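Local coordinates for lipoate-protein ligase, putative (Streptococcus pneumoniae, PDB 1VQZ), which is a putative member of the lipoate-protein ligase family, joining a lipoyl protein ligase A/B catalytic domain to a smaller C-terminal domain, at residues P256-R261 and V273-V277; R57-T61 and I287-F291. One frame throughout, in Å; residues are numbered along the deposited sequence.

Contact 1 of 2, residues P256-R261 and V273-V277; sequences PEFNVR and VFANV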
loop_
_atom_site.group_PDB
_atom_site.type_symbol
_atom_site.label_atom_id
_atom_site.label_comp_id
_atom_site.label_asym_id
_atom_site.label_seq_id
_atom_site.Cartn_x
_atom_site.Cartn_y
_atom_site.Cartn_z
ATOM N N PRO A 256 1.030 -11.684 -18.861
ATOM C CA PRO A 256 1.014 -10.926 -20.132
ATOM C C PRO A 256 1.600 -11.698 -21.307
ATOM O O PRO A 256 2.253 -12.720 -21.124
ATOM C CB PRO A 256 1.871 -9.687 -19.816
ATOM C CG PRO A 256 2.848 -10.184 -18.758
ATOM C CD PRO A 256 2.118 -11.247 -17.961
ATOM N N GLU A 257 1.365 -11.210 -22.514
ATOM C CA GLU A 257 2.084 -11.722 -23.662
ATOM C C GLU A 257 3.525 -11.194 -23.639
ATOM O O GLU A 257 3.742 -9.999 -23.489
ATOM C CB GLU A 257 1.359 -11.340 -24.963
ATOM C CG GLU A 257 -0.062 -11.929 -25.065
ATOM C CD GLU A 257 -0.071 -13.452 -24.982
ATOM O OE1 GLU A 257 0.707 -14.087 -25.732
ATOM O OE2 GLU A 257 -0.848 -14.006 -24.162
ATOM N N PHE A 258 4.504 -12.094 -23.726
ATOM C CA PHE A 258 5.903 -11.660 -23.676
ATOM C C PHE A 258 6.796 -12.658 -24.326
ATOM O O PHE A 258 6.503 -13.829 -24.349
ATOM C CB PHE A 258 6.384 -11.398 -22.236
ATOM C CG PHE A 258 6.512 -12.633 -21.390
ATOM C CD1 PHE A 258 5.399 -13.185 -20.762
ATOM C CD2 PHE A 258 7.754 -13.248 -21.218
ATOM C CE1 PHE A 258 5.518 -14.324 -19.959
ATOM C CE2 PHE A 258 7.882 -14.424 -20.445
ATOM C CZ PHE A 258 6.771 -14.962 -19.820
ATOM N N ASN A 259 7.855 -12.173 -24.943
ATOM C CA ASN A 259 8.901 -13.042 -25.416
ATOM C C ASN A 259 10.196 -12.693 -24.704
ATOM O O ASN A 259 11.227 -13.261 -25.010
ATOM C CB ASN A 259 9.036 -13.013 -26.956
ATOM C CG ASN A 259 9.257 -11.601 -27.535
ATOM O OD1 ASN A 259 9.349 -10.614 -26.802
ATOM N ND2 ASN A 259 9.339 -11.518 -28.870
ATOM N N VAL A 260 10.141 -11.742 -23.753
ATOM C CA VAL A 260 11.296 -11.439 -22.904
ATOM C C VAL A 260 10.826 -11.291 -21.444
ATOM O O VAL A 260 9.808 -10.609 -21.181
ATOM C CB VAL A 260 11.981 -10.121 -23.278
ATOM C CG1 VAL A 260 13.087 -9.783 -22.234
ATOM C CG2 VAL A 260 12.566 -10.175 -24.651
ATOM N N ARG A 261 11.573 -11.899 -20.521
ATOM C CA ARG A 261 11.419 -11.637 -19.100
ATOM C C ARG A 261 12.772 -11.323 -18.479
ATOM O O ARG A 261 13.758 -12.020 -18.727
ATOM C CB ARG A 261 10.765 -12.794 -18.334
ATOM C CG ARG A 261 10.632 -12.486 -16.799
ATOM C CD ARG A 261 10.852 -13.694 -15.916
ATOM N NE ARG A 261 10.999 -13.333 -14.493
ATOM C CZ ARG A 261 12.138 -13.318 -13.796
ATOM N NH1 ARG A 261 13.291 -13.668 -14.356
ATOM N NH2 ARG A 261 12.118 -12.969 -12.513
ATOM N N VAL A 273 10.210 -7.456 -15.385
ATOM C CA VAL A 273 9.712 -6.914 -16.634
ATOM C C VAL A 273 9.350 -8.012 -17.620
ATOM O O VAL A 273 10.173 -8.834 -17.995
ATOM C CB VAL A 273 10.767 -6.032 -17.298
ATOM C CG1 VAL A 273 10.216 -5.484 -18.643
ATOM C CG2 VAL A 273 11.220 -4.937 -16.373
ATOM N N PHE A 274 8.112 -8.001 -18.072
ATOM C CA PHE A 274 7.689 -8.914 -19.132
ATOM C C PHE A 274 7.441 -8.082 -20.420
ATOM O O PHE A 274 6.496 -7.310 -20.493
ATOM C CB PHE A 274 6.405 -9.665 -18.738
ATOM C CG PHE A 274 6.542 -10.547 -17.521
ATOM C CD1 PHE A 274 6.355 -10.036 -16.251
ATOM C CD2 PHE A 274 6.791 -11.903 -17.653
ATOM C CE1 PHE A 274 6.432 -10.864 -15.134
ATOM C CE2 PHE A 274 6.895 -12.732 -16.534
ATOM C CZ PHE A 274 6.703 -12.192 -15.268
ATOM N N ALA A 275 8.284 -8.254 -21.425
ATOM C CA ALA A 275 8.174 -7.466 -22.670
ATOM C C ALA A 275 7.947 -8.340 -23.881
ATOM O O ALA A 275 8.586 -9.399 -24.021
ATOM C CB ALA A 275 9.396 -6.641 -22.868
ATOM N N ASN A 276 7.041 -7.884 -24.751
ATOM C CA ASN A 276 6.854 -8.453 -26.085
ATOM C C ASN A 276 7.512 -7.534 -27.110
ATOM O O ASN A 276 7.063 -6.404 -27.327
ATOM C CB ASN A 276 5.362 -8.584 -26.384
ATOM C CG ASN A 276 5.079 -9.630 -27.397
ATOM O OD1 ASN A 276 5.684 -10.699 -27.386
ATOM N ND2 ASN A 276 4.156 -9.348 -28.286
ATOM N N VAL A 277 8.600 -8.035 -27.701
ATOM C CA VAL A 277 9.461 -7.284 -28.599
ATOM C C VAL A 277 9.290 -7.890 -29.990
ATOM O O VAL A 277 9.469 -9.108 -30.189
ATOM C CB VAL A 277 10.943 -7.353 -28.158
ATOM C CG1 VAL A 277 11.873 -6.661 -29.207
ATOM C CG2 VAL A 277 11.140 -6.746 -26.764
HETATM O O HOH W 1 4.268 -7.765 -22.122
#
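Val260 and Arg261 pair antiparallel with Ala275 and Phe274 at the open end of the beta hairpin of strands 260-266 and 269-278, in the C-terminal domain's sheet, and the residues just before, from Pro256, pack on the same strand. A classic beta bulge begins it: the amides of Asn259 and Val260 both reach Ala275 O, at 3.0 Å from Asn259 N and 2.8 Å from Val260 N, and Val260 O accepts from Ala275 N in return. The side-chain amide of Asn259, itself a bulge residue, takes the place of a backbone partner for Val277. With CG between the backbone N and the carbonyl carbon (chi1 56°), OD1 takes Val277 N at 2.8 Å, and ND2 gives a nearly straight bond (171°) to Val277 O. On the sheet face of Arg261, the edge of Phe274 points at the face of Phe258, planes 70° apart. Arg261 CG sits over a face of the Phe274 ring, 4.2 Å from its centroid, while the guanidinium forms a salt bridge with Glu272 and a hydrogen bond to the backbone O of Lys180. A water donates to Glu257 O and Phe274 O. Backbone-like bonds from a side-chain amide thus extend the pairing to Val277, and Phe258 and the aliphatic part of Arg261 pack on the Phe274 ring.

Contact 2 of 2, residues R57-T61 and I287-F291; sequences RHQNT and IYGDF. With EDO (1,2-ethanediol), chain D; EDO (1,2-ethanediol), chain J; EDO (1,2-ethanediol), chain S.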
loop_
_atom_site.group_PDB
_atom_site.type_symbol
_atom_site.label_atom_id
_atom_site.label_comp_id
_atom_site.label_asym_id
_atom_site.label_seq_id
_atom_site.Cartn_x
_atom_site.Cartn_y
_atom_site.Cartn_z
ATOM N N ARG A 57 0.228 -3.255 -5.156
ATOM C CA ARG A 57 -0.415 -3.068 -6.452
ATOM C C ARG A 57 0.267 -3.720 -7.679
ATOM O O ARG A 57 -0.417 -4.116 -8.669
ATOM C CB ARG A 57 -0.558 -1.535 -6.641
ATOM C CG ARG A 57 -1.217 -1.098 -7.836
ATOM C CD ARG A 57 -1.281 0.415 -7.844
ATOM N NE ARG A 57 0.041 0.976 -7.833
ATOM C CZ ARG A 57 0.385 2.164 -7.380
ATOM N NH1 ARG A 57 -0.496 3.002 -6.846
ATOM N NH2 ARG A 57 1.650 2.511 -7.457
ATOM N N HIS A 58 1.591 -3.841 -7.644
ATOM C CA HIS A 58 2.322 -4.414 -8.754
ATOM C C HIS A 58 3.052 -5.724 -8.483
ATOM O O HIS A 58 3.762 -6.200 -9.351
ATOM C CB HIS A 58 3.272 -3.376 -9.327
ATOM C CG HIS A 58 2.586 -2.136 -9.804
ATOM N ND1 HIS A 58 1.486 -2.169 -10.637
ATOM C CD2 HIS A 58 2.801 -0.820 -9.520
ATOM C CE1 HIS A 58 1.078 -0.930 -10.880
ATOM N NE2 HIS A 58 1.847 -0.092 -10.210
ATOM N N GLN A 59 2.829 -6.329 -7.306
ATOM C CA GLN A 59 3.484 -7.578 -6.957
ATOM C C GLN A 59 2.943 -8.728 -7.839
ATOM O O GLN A 59 1.777 -8.757 -8.216
ATOM C CB GLN A 59 3.340 -7.942 -5.451
ATOM C CG GLN A 59 4.214 -7.141 -4.503
ATOM C CD GLN A 59 4.249 -7.692 -3.086
ATOM O OE1 GLN A 59 3.364 -7.410 -2.262
ATOM N NE2 GLN A 59 5.291 -8.476 -2.787
ATOM N N ASN A 60 3.837 -9.652 -8.139
ATOM C CA ASN A 60 3.519 -10.858 -8.878
ATOM C C ASN A 60 3.109 -11.904 -7.845
ATOM O O ASN A 60 3.921 -12.703 -7.371
ATOM C CB ASN A 60 4.710 -11.273 -9.752
ATOM C CG ASN A 60 4.397 -12.474 -10.637
ATOM O OD1 ASN A 60 3.356 -13.100 -10.485
ATOM N ND2 ASN A 60 5.303 -12.824 -11.511
ATOM N N THR A 61 1.826 -11.819 -7.476
ATOM C CA THR A 61 1.230 -12.507 -6.342
ATOM C C THR A 61 1.529 -13.999 -6.342
ATOM O O THR A 61 2.023 -14.543 -5.343
ATOM C CB THR A 61 -0.251 -12.244 -6.302
ATOM O OG1 THR A 61 -0.481 -10.838 -6.521
ATOM C CG2 THR A 61 -0.822 -12.674 -4.956
ATOM N N ILE A 287 5.158 -4.519 -15.981
ATOM C CA ILE A 287 6.159 -4.434 -14.948
ATOM C C ILE A 287 5.544 -4.810 -13.621
ATOM O O ILE A 287 4.502 -4.242 -13.209
ATOM C CB ILE A 287 6.754 -3.037 -14.902
ATOM C CG1 ILE A 287 7.371 -2.683 -16.288
ATOM C CG2 ILE A 287 7.799 -2.891 -13.788
ATOM C CD1 ILE A 287 7.732 -1.225 -16.426
ATOM N N TYR A 288 6.187 -5.768 -12.959
ATOM C CA TYR A 288 5.808 -6.222 -11.627
ATOM C C TYR A 288 6.922 -5.931 -10.643
ATOM O O TYR A 288 8.073 -5.714 -11.030
ATOM C CB TYR A 288 5.596 -7.733 -11.607
ATOM C CG TYR A 288 4.426 -8.235 -12.387
ATOM C CD1 TYR A 288 4.493 -8.313 -13.770
ATOM C CD2 TYR A 288 3.279 -8.678 -11.759
ATOM C CE1 TYR A 288 3.444 -8.782 -14.513
ATOM C CE2 TYR A 288 2.189 -9.141 -12.513
ATOM C CZ TYR A 288 2.300 -9.206 -13.902
ATOM O OH TYR A 288 1.280 -9.672 -14.701
ATOM N N GLY A 289 6.582 -5.965 -9.354
ATOM C CA GLY A 289 7.588 -5.804 -8.323
ATOM C C GLY A 289 7.030 -5.328 -7.008
ATOM O O GLY A 289 5.788 -5.144 -6.842
ATOM N N ASP A 290 7.947 -5.147 -6.059
ATOM C CA ASP A 290 7.604 -4.614 -4.726
ATOM C C ASP A 290 8.210 -3.229 -4.475
ATOM O O ASP A 290 8.220 -2.772 -3.330
ATOM C CB ASP A 290 7.991 -5.587 -3.608
ATOM C CG ASP A 290 9.488 -5.974 -3.612
ATOM O OD1 ASP A 290 10.309 -5.350 -4.275
ATOM O OD2 ASP A 290 9.839 -6.969 -2.963
ATOM N N PHE A 291 8.711 -2.600 -5.533
ATOM C CA PHE A 291 9.063 -1.178 -5.528
ATOM C C PHE A 291 7.832 -0.348 -5.108
ATOM O O PHE A 291 6.680 -0.778 -5.191
ATOM C CB PHE A 291 9.523 -0.710 -6.920
ATOM C CG PHE A 291 8.531 -0.996 -8.029
ATOM C CD1 PHE A 291 7.513 -0.083 -8.335
ATOM C CD2 PHE A 291 8.607 -2.165 -8.741
ATOM C CE1 PHE A 291 6.580 -0.330 -9.338
ATOM C CE2 PHE A 291 7.680 -2.416 -9.792
ATOM C CZ PHE A 291 6.648 -1.514 -10.047
HETATM C C1 EDO D . 1.612 -5.904 -12.094
HETATM O O1 EDO D . 1.884 -4.560 -12.413
HETATM C C2 EDO D . 0.180 -6.096 -11.637
HETATM O O2 EDO D . -0.683 -5.808 -12.701
HETATM C C1 EDO J . 1.620 -12.973 -13.786
HETATM O O1 EDO J . 2.089 -13.897 -12.792
HETATM C C2 EDO J . 2.849 -12.526 -14.566
HETATM O O2 EDO J . 3.516 -13.692 -15.061
HETATM C C1 EDO S . -1.642 -2.421 -13.053
HETATM O O1 EDO S . -0.924 -1.310 -13.726
HETATM C C2 EDO S . -1.351 -2.713 -11.561
HETATM O O2 EDO S . -2.409 -3.235 -10.705
HETATM O O HOH W 2 3.775 -3.596 -5.644
#
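With CG anti to its carbonyl carbon (chi1 -59°), His58 brings its imidazole to the rim of Phe291, His58 CD2 lying 3.8 Å from Phe291 CE1, with neither ring over the other's face. Asn60, the centre of an inverse gamma turn, has a chi1 of -175° that sends its amide on past the Tyr288 ring, while CB stays on Tyr288 CD2 at 3.6 Å. Between these side chains the backbones are joined by one direct hydrogen bond, from Gly289 N to His58 O at 2.8 Å; the donor stands well above the carbonyl plane. A water adds a second link, donating to Gly289 O and accepting from His58 N. Gly289 has a phi of 157°, a backbone shape that calls for glycine. An ethanediol, probably from the crystallisation liquor, forms a further bridge: its O1 accepts from His58 ND1 at 3.0 Å and donates to Ile287 O at 2.8 Å, while its C1 lies over a face of the Tyr288 ring. A second ethanediol donates to Asn60 OD1, and Asn60 ND2 is hydrogen-bonded to Glu272. This is an interdomain contact: the loop between strand 52-55 and helix 67-73 of the catalytic domain meets the end of an outer strand of the C-terminal domain's sheet.

Contact 1 and contact 2 have centres 15 Å apart and meet through the neighbouring strands 269-278 and 281-289 of the C-terminal domain's sheet. Phe274 connects them: its CE1 lies 3.5 Å from Tyr288 CD1, the ring planes at about 80°, and its CZ is 4.1 Å from Asn60 ND2. Pro256 CD adds a packing contact of 3.7 Å with Tyr288 OH. Both segments of contact 1 belong to the C-terminal domain, whereas contact 2 joins that domain to the catalytic one. Glu272 is a shared polar partner, pairing with Arg261 from contact 1 and with Asn60 from contact 2. Ethanediol molecules lie beside both contacts, which alone does not identify a functional pocket.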